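Local atomic coordinates of peptidoglycan glycosyltransferase (Atopobium parvulum, PDB entry 4OVD), a protein that is a penicillin-binding protein, joining an elongated N-terminal part with a dimerisation domain to a globular penicillin-binding domain. Residues G187-I193 and N209-N215; I290-V296 and T491-V497; F317-L323 and V354-L359. One frame throughout, in Å; residues are numbered along the deposited sequence.

Interaction 1: G187-I193 and N209-N215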
loop_
_atom_site.group_PDB
_atom_site.type_symbol
_atom_site.label_atom_id
_atom_site.label_comp_id
_atom_site.label_asym_id
_atom_site.label_seq_id
_atom_site.Cartn_x
_atom_site.Cartn_y
_atom_site.Cartn_z
ATOM N N GLY A 187 19.467 3.126 -23.784
ATOM C CA GLY A 187 19.590 4.026 -24.887
ATOM C C GLY A 187 19.624 3.114 -26.043
ATOM O O GLY A 187 19.154 1.988 -25.956
ATOM N N THR A 188 20.299 3.580 -27.074
ATOM C CA THR A 188 20.492 2.847 -28.282
ATOM C C THR A 188 21.967 2.861 -28.563
ATOM O O THR A 188 22.573 3.939 -28.672
ATOM C CB THR A 188 19.796 3.563 -29.446
ATOM O OG1 THR A 188 18.410 3.751 -29.114
ATOM C CG2 THR A 188 19.949 2.754 -30.722
ATOM N N ASN A 189 22.546 1.686 -28.694
ATOM C CA ASN A 189 23.951 1.615 -28.959
ATOM C C ASN A 189 24.351 2.231 -30.296
ATOM O O ASN A 189 23.511 2.377 -31.182
ATOM C CB ASN A 189 24.374 0.175 -28.948
ATOM C CG ASN A 189 24.373 -0.422 -27.560
ATOM O OD1 ASN A 189 24.522 0.282 -26.548
ATOM N ND2 ASN A 189 24.326 -1.744 -27.512
ATOM N N GLY A 190 25.619 2.634 -30.382
ATOM C CA GLY A 190 26.214 3.160 -31.606
ATOM C C GLY A 190 26.991 2.038 -32.276
ATOM O O GLY A 190 27.116 0.929 -31.718
ATOM N N HIS A 191 27.511 2.308 -33.472
ATOM C CA HIS A 191 28.304 1.333 -34.195
ATOM C C HIS A 191 29.379 1.958 -35.046
ATOM O O HIS A 191 29.136 2.962 -35.697
ATOM C CB HIS A 191 27.429 0.502 -35.145
ATOM C CG HIS A 191 26.228 -0.075 -34.486
ATOM N ND1 HIS A 191 26.292 -1.192 -33.684
ATOM C CD2 HIS A 191 24.941 0.345 -34.457
ATOM C CE1 HIS A 191 25.088 -1.447 -33.202
ATOM N NE2 HIS A 191 24.248 -0.538 -33.667
HETATM N N MSE A 192 30.562 1.353 -35.023
HETATM C CA MSE A 192 31.703 1.741 -35.855
HETATM C C MSE A 192 31.788 0.531 -36.749
HETATM O O MSE A 192 32.130 -0.566 -36.276
HETATM C CB MSE A 192 33.021 1.803 -35.116
HETATM C CG MSE A 192 33.460 3.224 -34.815
HETATM SE SE MSE A 192 35.137 3.009 -33.840
HETATM C CE MSE A 192 34.795 4.324 -32.418
ATOM N N ILE A 193 31.430 0.710 -38.019
ATOM C CA ILE A 193 31.438 -0.376 -39.021
ATOM C C ILE A 193 32.807 -0.584 -39.721
ATOM O O ILE A 193 33.321 0.298 -40.411
ATOM C CB ILE A 193 30.295 -0.138 -40.037
ATOM C CG1 ILE A 193 28.956 -0.190 -39.281
ATOM C CG2 ILE A 193 30.318 -1.183 -41.154
ATOM C CD1 ILE A 193 27.735 0.173 -40.097
ATOM N N ASN A 209 32.160 4.203 -41.416
ATOM C CA ASN A 209 30.865 4.738 -40.981
ATOM C C ASN A 209 30.445 4.520 -39.543
ATOM O O ASN A 209 30.487 3.429 -39.025
ATOM C CB ASN A 209 29.755 4.358 -41.945
ATOM C CG ASN A 209 29.733 5.257 -43.160
ATOM O OD1 ASN A 209 29.359 6.434 -43.071
ATOM N ND2 ASN A 209 30.164 4.720 -44.303
ATOM N N ILE A 210 30.033 5.606 -38.919
ATOM C CA ILE A 210 29.848 5.644 -37.504
ATOM C C ILE A 210 28.514 6.237 -37.184
ATOM O O ILE A 210 28.123 7.234 -37.742
ATOM C CB ILE A 210 30.960 6.459 -36.848
ATOM C CG1 ILE A 210 32.273 5.710 -36.964
ATOM C CG2 ILE A 210 30.684 6.682 -35.385
ATOM C CD1 ILE A 210 33.472 6.588 -37.172
ATOM N N THR A 211 27.823 5.601 -36.265
ATOM C CA THR A 211 26.553 6.082 -35.810
ATOM C C THR A 211 26.592 6.210 -34.307
ATOM O O THR A 211 27.173 5.412 -33.613
ATOM C CB THR A 211 25.418 5.153 -36.250
ATOM O OG1 THR A 211 24.165 5.758 -35.939
ATOM C CG2 THR A 211 25.524 3.832 -35.550
ATOM N N GLU A 212 25.973 7.249 -33.820
ATOM C CA GLU A 212 26.063 7.604 -32.428
ATOM C C GLU A 212 25.255 6.739 -31.500
ATOM O O GLU A 212 24.213 6.233 -31.865
ATOM C CB GLU A 212 25.576 9.037 -32.275
ATOM C CG GLU A 212 25.941 9.670 -30.960
ATOM C CD GLU A 212 25.312 11.025 -30.817
ATOM O OE1 GLU A 212 24.326 11.237 -31.566
ATOM O OE2 GLU A 212 25.797 11.850 -29.979
ATOM N N ALA A 213 25.784 6.530 -30.301
ATOM C CA ALA A 213 25.045 5.857 -29.266
ATOM C C ALA A 213 24.105 6.931 -28.718
ATOM O O ALA A 213 24.481 8.108 -28.656
ATOM C CB ALA A 213 25.969 5.385 -28.175
ATOM N N GLN A 214 22.856 6.580 -28.417
ATOM C CA GLN A 214 21.949 7.557 -27.777
ATOM C C GLN A 214 21.819 6.995 -26.356
ATOM O O GLN A 214 21.329 5.881 -26.172
ATOM C CB GLN A 214 20.556 7.680 -28.446
ATOM C CG GLN A 214 20.518 8.197 -29.885
ATOM C CD GLN A 214 20.785 7.122 -30.941
ATOM O OE1 GLN A 214 20.226 6.021 -30.889
ATOM N NE2 GLN A 214 21.591 7.461 -31.943
ATOM N N ASN A 215 22.301 7.716 -25.362
ATOM C CA ASN A 215 22.196 7.252 -23.966
ATOM C C ASN A 215 20.748 7.307 -23.500
ATOM O O ASN A 215 19.912 7.991 -24.080
ATOM C CB ASN A 215 23.104 8.062 -23.069
ATOM C CG ASN A 215 24.559 7.980 -23.515
ATOM O OD1 ASN A 215 25.269 8.983 -23.523
ATOM N ND2 ASN A 215 24.978 6.806 -23.965
#

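Interaction 2: I290-V296 and T491-V497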
loop_
_atom_site.group_PDB
_atom_site.type_symbol
_atom_site.label_atom_id
_atom_site.label_comp_id
_atom_site.label_asym_id
_atom_site.label_seq_id
_atom_site.Cartn_x
_atom_site.Cartn_y
_atom_site.Cartn_z
ATOM N N ILE A 290 -1.269 -10.957 -2.911
ATOM C CA ILE A 290 -2.651 -10.672 -2.524
ATOM C C ILE A 290 -2.936 -11.377 -1.221
ATOM O O ILE A 290 -2.331 -12.416 -0.897
ATOM C CB ILE A 290 -3.683 -11.079 -3.554
ATOM C CG1 ILE A 290 -3.734 -12.583 -3.754
ATOM C CG2 ILE A 290 -3.403 -10.375 -4.913
ATOM C CD1 ILE A 290 -4.828 -12.950 -4.792
ATOM N N TYR A 291 -3.811 -10.729 -0.462
ATOM C CA TYR A 291 -4.170 -11.155 0.863
ATOM C C TYR A 291 -5.629 -10.847 1.064
ATOM O O TYR A 291 -6.180 -10.005 0.342
ATOM C CB TYR A 291 -3.411 -10.272 1.889
ATOM C CG TYR A 291 -1.926 -10.425 1.784
ATOM C CD1 TYR A 291 -1.260 -11.484 2.412
ATOM C CD2 TYR A 291 -1.182 -9.534 1.057
ATOM C CE1 TYR A 291 0.096 -11.663 2.265
ATOM C CE2 TYR A 291 0.199 -9.697 0.907
ATOM C CZ TYR A 291 0.830 -10.745 1.533
ATOM O OH TYR A 291 2.187 -10.898 1.343
ATOM N N GLU A 292 -6.243 -11.499 2.047
ATOM C CA GLU A 292 -7.617 -11.143 2.470
ATOM C C GLU A 292 -7.313 -9.960 3.387
ATOM O O GLU A 292 -6.588 -10.113 4.352
ATOM C CB GLU A 292 -8.276 -12.292 3.195
ATOM C CG GLU A 292 -9.688 -12.017 3.466
ATOM C CD GLU A 292 -10.386 -13.191 4.072
ATOM O OE1 GLU A 292 -10.170 -13.464 5.270
ATOM O OE2 GLU A 292 -11.238 -13.732 3.371
ATOM N N PRO A 293 -7.800 -8.756 3.022
ATOM C CA PRO A 293 -7.425 -7.549 3.716
ATOM C C PRO A 293 -7.903 -7.484 5.123
ATOM O O PRO A 293 -7.183 -6.951 5.957
ATOM C CB PRO A 293 -8.018 -6.432 2.840
ATOM C CG PRO A 293 -9.127 -7.065 2.112
ATOM C CD PRO A 293 -8.676 -8.470 1.866
ATOM N N GLY A 294 -9.066 -8.038 5.435
ATOM C CA GLY A 294 -9.448 -7.937 6.818
ATOM C C GLY A 294 -9.884 -6.528 7.233
ATOM O O GLY A 294 -10.236 -5.674 6.399
ATOM N N SER A 295 -9.743 -6.260 8.515
ATOM C CA SER A 295 -10.312 -5.068 9.128
ATOM C C SER A 295 -9.853 -3.718 8.651
ATOM O O SER A 295 -10.584 -2.742 8.772
ATOM C CB SER A 295 -10.362 -5.271 10.662
ATOM O OG SER A 295 -9.139 -5.721 11.103
ATOM N N VAL A 296 -8.684 -3.647 8.016
ATOM C CA VAL A 296 -8.248 -2.374 7.468
ATOM C C VAL A 296 -9.258 -1.944 6.333
ATOM O O VAL A 296 -9.401 -0.745 5.954
ATOM C CB VAL A 296 -6.755 -2.610 7.088
ATOM C CG1 VAL A 296 -6.594 -3.223 5.717
ATOM C CG2 VAL A 296 -5.915 -1.409 7.254
ATOM N N THR A 491 -6.163 -0.290 12.301
ATOM C CA THR A 491 -5.513 -1.561 12.413
ATOM C C THR A 491 -6.276 -2.587 11.587
ATOM O O THR A 491 -7.424 -2.425 11.253
ATOM C CB THR A 491 -5.518 -2.044 13.841
ATOM O OG1 THR A 491 -6.842 -1.924 14.384
ATOM C CG2 THR A 491 -4.553 -1.216 14.700
ATOM N N GLY A 492 -5.592 -3.644 11.222
ATOM C CA GLY A 492 -6.200 -4.701 10.520
ATOM C C GLY A 492 -5.575 -6.026 10.863
ATOM O O GLY A 492 -4.408 -6.107 11.156
ATOM N N THR A 493 -6.417 -7.045 10.833
ATOM C CA THR A 493 -6.053 -8.389 10.933
ATOM C C THR A 493 -6.575 -8.979 9.623
ATOM O O THR A 493 -7.778 -8.975 9.417
ATOM C CB THR A 493 -6.776 -9.111 12.076
ATOM O OG1 THR A 493 -6.405 -8.500 13.297
ATOM C CG2 THR A 493 -6.355 -10.577 12.077
ATOM N N GLY A 494 -5.667 -9.417 8.754
ATOM C CA GLY A 494 -5.985 -10.020 7.494
ATOM C C GLY A 494 -5.468 -11.469 7.404
ATOM O O GLY A 494 -5.083 -12.056 8.398
ATOM N N GLN A 495 -5.562 -12.094 6.238
ATOM C CA GLN A 495 -5.097 -13.453 6.145
ATOM C C GLN A 495 -4.345 -13.766 4.883
ATOM O O GLN A 495 -4.562 -13.186 3.811
ATOM C CB GLN A 495 -6.278 -14.394 6.126
ATOM C CG GLN A 495 -7.232 -14.389 7.284
ATOM C CD GLN A 495 -6.803 -15.270 8.411
ATOM O OE1 GLN A 495 -6.011 -16.227 8.260
ATOM N NE2 GLN A 495 -7.315 -14.956 9.563
ATOM N N GLN A 496 -3.464 -14.733 5.006
ATOM C CA GLN A 496 -2.777 -15.265 3.868
ATOM C C GLN A 496 -3.773 -16.111 3.041
ATOM O O GLN A 496 -4.733 -16.693 3.538
ATOM C CB GLN A 496 -1.609 -16.132 4.303
ATOM C CG GLN A 496 -0.564 -15.225 4.904
ATOM C CD GLN A 496 0.797 -15.805 4.814
ATOM O OE1 GLN A 496 1.027 -16.972 5.195
ATOM N NE2 GLN A 496 1.721 -15.006 4.274
ATOM N N VAL A 497 -3.538 -16.171 1.762
ATOM C CA VAL A 497 -4.453 -16.923 0.873
ATOM C C VAL A 497 -3.702 -17.709 -0.157
ATOM O O VAL A 497 -2.513 -17.496 -0.338
ATOM C CB VAL A 497 -5.380 -15.939 0.116
ATOM C CG1 VAL A 497 -6.151 -15.072 1.110
ATOM C CG2 VAL A 497 -4.640 -15.074 -0.883
HETATM O O HOH W 1 -1.389 -14.398 0.718
#

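Interaction 3: F317-L323 and V354-L359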
loop_
_atom_site.group_PDB
_atom_site.type_symbol
_atom_site.label_atom_id
_atom_site.label_comp_id
_atom_site.label_asym_id
_atom_site.label_seq_id
_atom_site.Cartn_x
_atom_site.Cartn_y
_atom_site.Cartn_z
ATOM N N PHE A 317 -26.644 1.928 16.499
ATOM C CA PHE A 317 -27.398 0.682 16.251
ATOM C C PHE A 317 -27.173 -0.357 17.316
ATOM O O PHE A 317 -26.135 -0.379 18.013
ATOM C CB PHE A 317 -26.976 0.090 14.923
ATOM C CG PHE A 317 -27.123 1.052 13.782
ATOM C CD1 PHE A 317 -28.313 1.155 13.094
ATOM C CD2 PHE A 317 -26.072 1.855 13.419
ATOM C CE1 PHE A 317 -28.454 2.055 12.068
ATOM C CE2 PHE A 317 -26.216 2.798 12.415
ATOM C CZ PHE A 317 -27.402 2.863 11.718
ATOM N N ASN A 318 -28.195 -1.174 17.514
ATOM C CA ASN A 318 -28.120 -2.234 18.515
ATOM C C ASN A 318 -27.414 -3.435 17.836
ATOM O O ASN A 318 -27.956 -4.099 16.969
ATOM C CB ASN A 318 -29.515 -2.585 19.044
ATOM C CG ASN A 318 -29.450 -3.441 20.294
ATOM O OD1 ASN A 318 -28.961 -3.022 21.348
ATOM N ND2 ASN A 318 -29.945 -4.639 20.185
ATOM N N ILE A 319 -26.169 -3.661 18.198
ATOM C CA ILE A 319 -25.389 -4.703 17.512
ATOM C C ILE A 319 -25.368 -6.020 18.312
ATOM O O ILE A 319 -24.856 -6.035 19.456
ATOM C CB ILE A 319 -23.989 -4.148 17.198
ATOM C CG1 ILE A 319 -24.056 -2.852 16.305
ATOM C CG2 ILE A 319 -23.098 -5.166 16.499
ATOM C CD1 ILE A 319 -24.672 -3.040 14.960
ATOM N N PRO A 320 -25.885 -7.133 17.719
ATOM C CA PRO A 320 -25.853 -8.395 18.461
ATOM C C PRO A 320 -24.465 -8.946 18.650
ATOM O O PRO A 320 -23.495 -8.427 18.093
ATOM C CB PRO A 320 -26.718 -9.353 17.611
ATOM C CG PRO A 320 -26.626 -8.796 16.231
ATOM C CD PRO A 320 -26.418 -7.312 16.356
ATOM N N THR A 321 -24.357 -10.028 19.425
ATOM C CA THR A 321 -23.023 -10.626 19.685
ATOM C C THR A 321 -22.572 -11.330 18.480
ATOM O O THR A 321 -21.383 -11.501 18.285
ATOM C CB THR A 321 -23.043 -11.655 20.846
ATOM O OG1 THR A 321 -24.203 -12.457 20.668
ATOM C CG2 THR A 321 -23.191 -10.969 22.199
ATOM N N GLU A 322 -23.518 -11.798 17.680
ATOM C CA GLU A 322 -23.178 -12.503 16.476
ATOM C C GLU A 322 -24.261 -12.235 15.481
ATOM O O GLU A 322 -25.313 -11.827 15.892
ATOM C CB GLU A 322 -23.123 -14.024 16.724
ATOM C CG GLU A 322 -24.438 -14.596 17.261
ATOM C CD GLU A 322 -24.406 -16.121 17.532
ATOM O OE1 GLU A 322 -23.325 -16.740 17.478
ATOM O OE2 GLU A 322 -25.478 -16.710 17.809
ATOM N N LEU A 323 -23.978 -12.458 14.198
ATOM C CA LEU A 323 -24.955 -12.278 13.134
ATOM C C LEU A 323 -24.774 -13.390 12.121
ATOM O O LEU A 323 -23.644 -13.739 11.798
ATOM C CB LEU A 323 -24.721 -10.934 12.426
ATOM C CG LEU A 323 -25.666 -10.491 11.289
ATOM C CD1 LEU A 323 -27.126 -10.366 11.704
ATOM C CD2 LEU A 323 -25.219 -9.152 10.722
ATOM N N VAL A 354 -19.127 -7.715 13.400
ATOM C CA VAL A 354 -20.565 -7.820 13.409
ATOM C C VAL A 354 -21.251 -6.520 12.985
ATOM O O VAL A 354 -22.167 -6.523 12.187
ATOM C CB VAL A 354 -21.099 -8.246 14.775
ATOM C CG1 VAL A 354 -22.627 -8.311 14.738
ATOM C CG2 VAL A 354 -20.602 -9.650 15.122
ATOM N N GLY A 355 -20.753 -5.411 13.489
ATOM C CA GLY A 355 -21.338 -4.096 13.180
ATOM C C GLY A 355 -21.176 -3.817 11.690
ATOM O O GLY A 355 -22.116 -3.304 11.060
HETATM N N MSE A 356 -19.982 -4.097 11.130
HETATM C CA MSE A 356 -19.763 -3.890 9.694
HETATM C C MSE A 356 -20.699 -4.705 8.834
HETATM O O MSE A 356 -21.351 -4.214 7.868
HETATM C CB MSE A 356 -18.343 -4.257 9.353
HETATM C CG MSE A 356 -17.270 -3.304 9.781
HETATM SE SE MSE A 356 -17.515 -1.464 9.201
HETATM C CE MSE A 356 -18.059 -0.639 10.804
ATOM N N ALA A 357 -20.880 -5.950 9.213
ATOM C CA ALA A 357 -21.777 -6.820 8.396
ATOM C C ALA A 357 -23.203 -6.319 8.543
ATOM O O ALA A 357 -24.006 -6.460 7.639
ATOM C CB ALA A 357 -21.708 -8.246 8.867
ATOM N N PHE A 358 -23.558 -5.846 9.722
ATOM C CA PHE A 358 -24.873 -5.308 9.934
ATOM C C PHE A 358 -25.071 -4.091 9.029
ATOM O O PHE A 358 -26.098 -3.960 8.303
ATOM C CB PHE A 358 -25.044 -4.899 11.388
ATOM C CG PHE A 358 -26.282 -4.121 11.639
ATOM C CD1 PHE A 358 -26.267 -2.733 11.515
ATOM C CD2 PHE A 358 -27.448 -4.744 12.067
ATOM C CE1 PHE A 358 -27.411 -1.983 11.740
ATOM C CE2 PHE A 358 -28.590 -3.985 12.307
ATOM C CZ PHE A 358 -28.572 -2.596 12.110
ATOM N N LEU A 359 -24.060 -3.233 8.999
ATOM C CA LEU A 359 -24.197 -2.005 8.193
ATOM C C LEU A 359 -24.392 -2.341 6.747
ATOM O O LEU A 359 -25.294 -1.832 6.087
ATOM C CB LEU A 359 -22.994 -1.100 8.364
ATOM C CG LEU A 359 -22.807 -0.415 9.723
ATOM C CD1 LEU A 359 -21.540 0.395 9.639
ATOM C CD2 LEU A 359 -24.006 0.473 10.039
#

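Interaction 1: G187-I193 and N209-N215
H191 and T211 face each other as an antiparallel hydrogen-bonded pair, with H191 N reaching T211 O at 3.1 Å and T211 N returning to H191 O at 3.0 Å. The first bond is bent and its donor is tilted 27° from the carbonyl plane, whereas the second lies in that plane. T211 OG1 is anti to the backbone N (chi1 -172°), which leaves the methyl CG2 between N and the carbonyl carbon, at the edge of the imidazole and 3.7 Å from H191 CD2. On the other face of the ribbon M192, a selenomethionine, runs beside I210, both side chains pointing the same way. Packing is tight here, with M192 CG only 3.5 Å from I210 CG1; the chain then bends at the CG-SE bond. A nearly straight bond from I193 N to N209 O, 3.0 Å, closes this end.

G190 is the buried residue of the contact, its CA 3.2 Å from T211 O, and the A213 methyl lies 3.5 Å from G190 N. Most of the ribbon is otherwise open to solvent, and its regular pairing breaks at N189 and E212, the CB of E212 pointing away from 187-193. Beyond the break T188 and Q214 form an isolated bridge. Its firmer half is Q214 N to T188 O at 2.7 Å; the position of the Q214 carbonyl oxygen is less certain.

Strand 190-192 is the middle of a three-stranded antiparallel sheet, with strand 210-211 along one edge and strand 53-55 along the other. G190 and M192 make backbone bonds to L55 and I53, and N189 OD1 accepts from A57 N.

Interaction 2: I290-V296 and T491-V497
S295 OG receives the backbone N-H of T493 at 3.0 Å, a bond that ties the hydroxyl to the strand running past it. The oxygen sits between the backbone N and carbonyl carbon of its own residue (chi1 49°), and this torsion points it across to the strand, where it also comes within 3.2 Å of G492 CA. A weak bond from S295 N to T493 O and a CA-H...O contact from G294 to the same oxygen hold the turn before S295 against the strand. The backbones come close at glycines, G294 CA lying 4.1 Å from G494 CA, and G294 adopts a positive phi as well.

Farther along, E292 and Q495 form a hydrogen-bonded antiparallel pair. E292 N meets Q495 O at 3.0 Å, and Q495 N meets a lone pair of E292 O at 2.9 Å. Q495 O also lies in the plane of the Y291 ring, at its edge. The E292 chain extends alongside Q495, OE1 standing 3.7 Å from Q495 CG. At the far end V497 CG2 touches I290 CG1 at 3.9 Å, the two side chains crossing at about a right angle, and one water joins I290 O to V497 N.

A second shell fixes these groups. Y504 OH and G413 N hold the two E292 carboxylate oxygens, F418 meets the Y291 ring, and T476 bonds to T491 OG1. Strand 510-518 pairs with the other edge of strand 487-495.

S295 begins an SxxK sequence that ends at K298, and T491-G492 complete a KTG sequence: the juxtaposition of these two signatures is characteristic of the active-site cleft of penicillin-binding proteins.

Interaction 3: F317-L323 and V354-L359
I319 reaches across to F358 and V354, seating a strand on the side of helix 353-364 in a strand-on-helix packing that continues into the beta-hairpin of strands 322-325 and 328-331. The two arms of I319 divide the work. I319 and V354 run past each other in opposing senses, I319 CG2 coming within 3.6 Å of V354 CG1, while I319 CD1 lies over one face of the F358 ring, 4.1 Å from the centroid, a CH-pi contact. F358 places its CG anti to the backbone N (chi1 170°), which extends the ring from the helix to the strand. There it also meets F317: F358 CE1 comes to 3.5 Å from F317 CD1, with the ring planes inclined at 52°. L359 CD2 approaches the same F317 ring obliquely, 4.0 Å from F317 CE2.

V354 fits into the bend of the chain between the two strands. Its methyls fork there: CG1 touches P320 O and I319 CG2, and CG2 touches T321 O and E322 CA. R336 binds I319 O through NH1 and P320 O through NH2. At the helix start, D332 accepts the V354 N-H. M347 of helix 344-350 packs against F317, I319 and L359 alike.

No hydrogen bond links the two segments, and the last contact is again made by a methyl. L323 holds CG trans to its main-chain nitrogen (chi1 -178°), a conformation that carries the branch across to the helix, where L323 CD2 rests 3.8 Å from F358 N and 4.1 Å from A357 CB.

How the interactions relate
Interactions 2 and 3 belong to the penicillin-binding domain, their centres about 20 Å and nearest atoms about 7 Å apart; interaction 3 is nested in the chain loop that interaction 2 closes. Interaction 2 brings the SxxK and KTG signatures together, as in the active-site cleft of this family. Between the two contacts, S351, in the loop before helix 353-364, touches S295, and M356 of that helix touches K298, just beyond segment 290-296. A calcium ion lies about 3 Å from the side chain of T491, but about 13 Å from G355. Interaction 1 stands apart in the N-terminal part, centred about 51 Å from interaction 2 and about 69 Å from interaction 3, across the chain's centre.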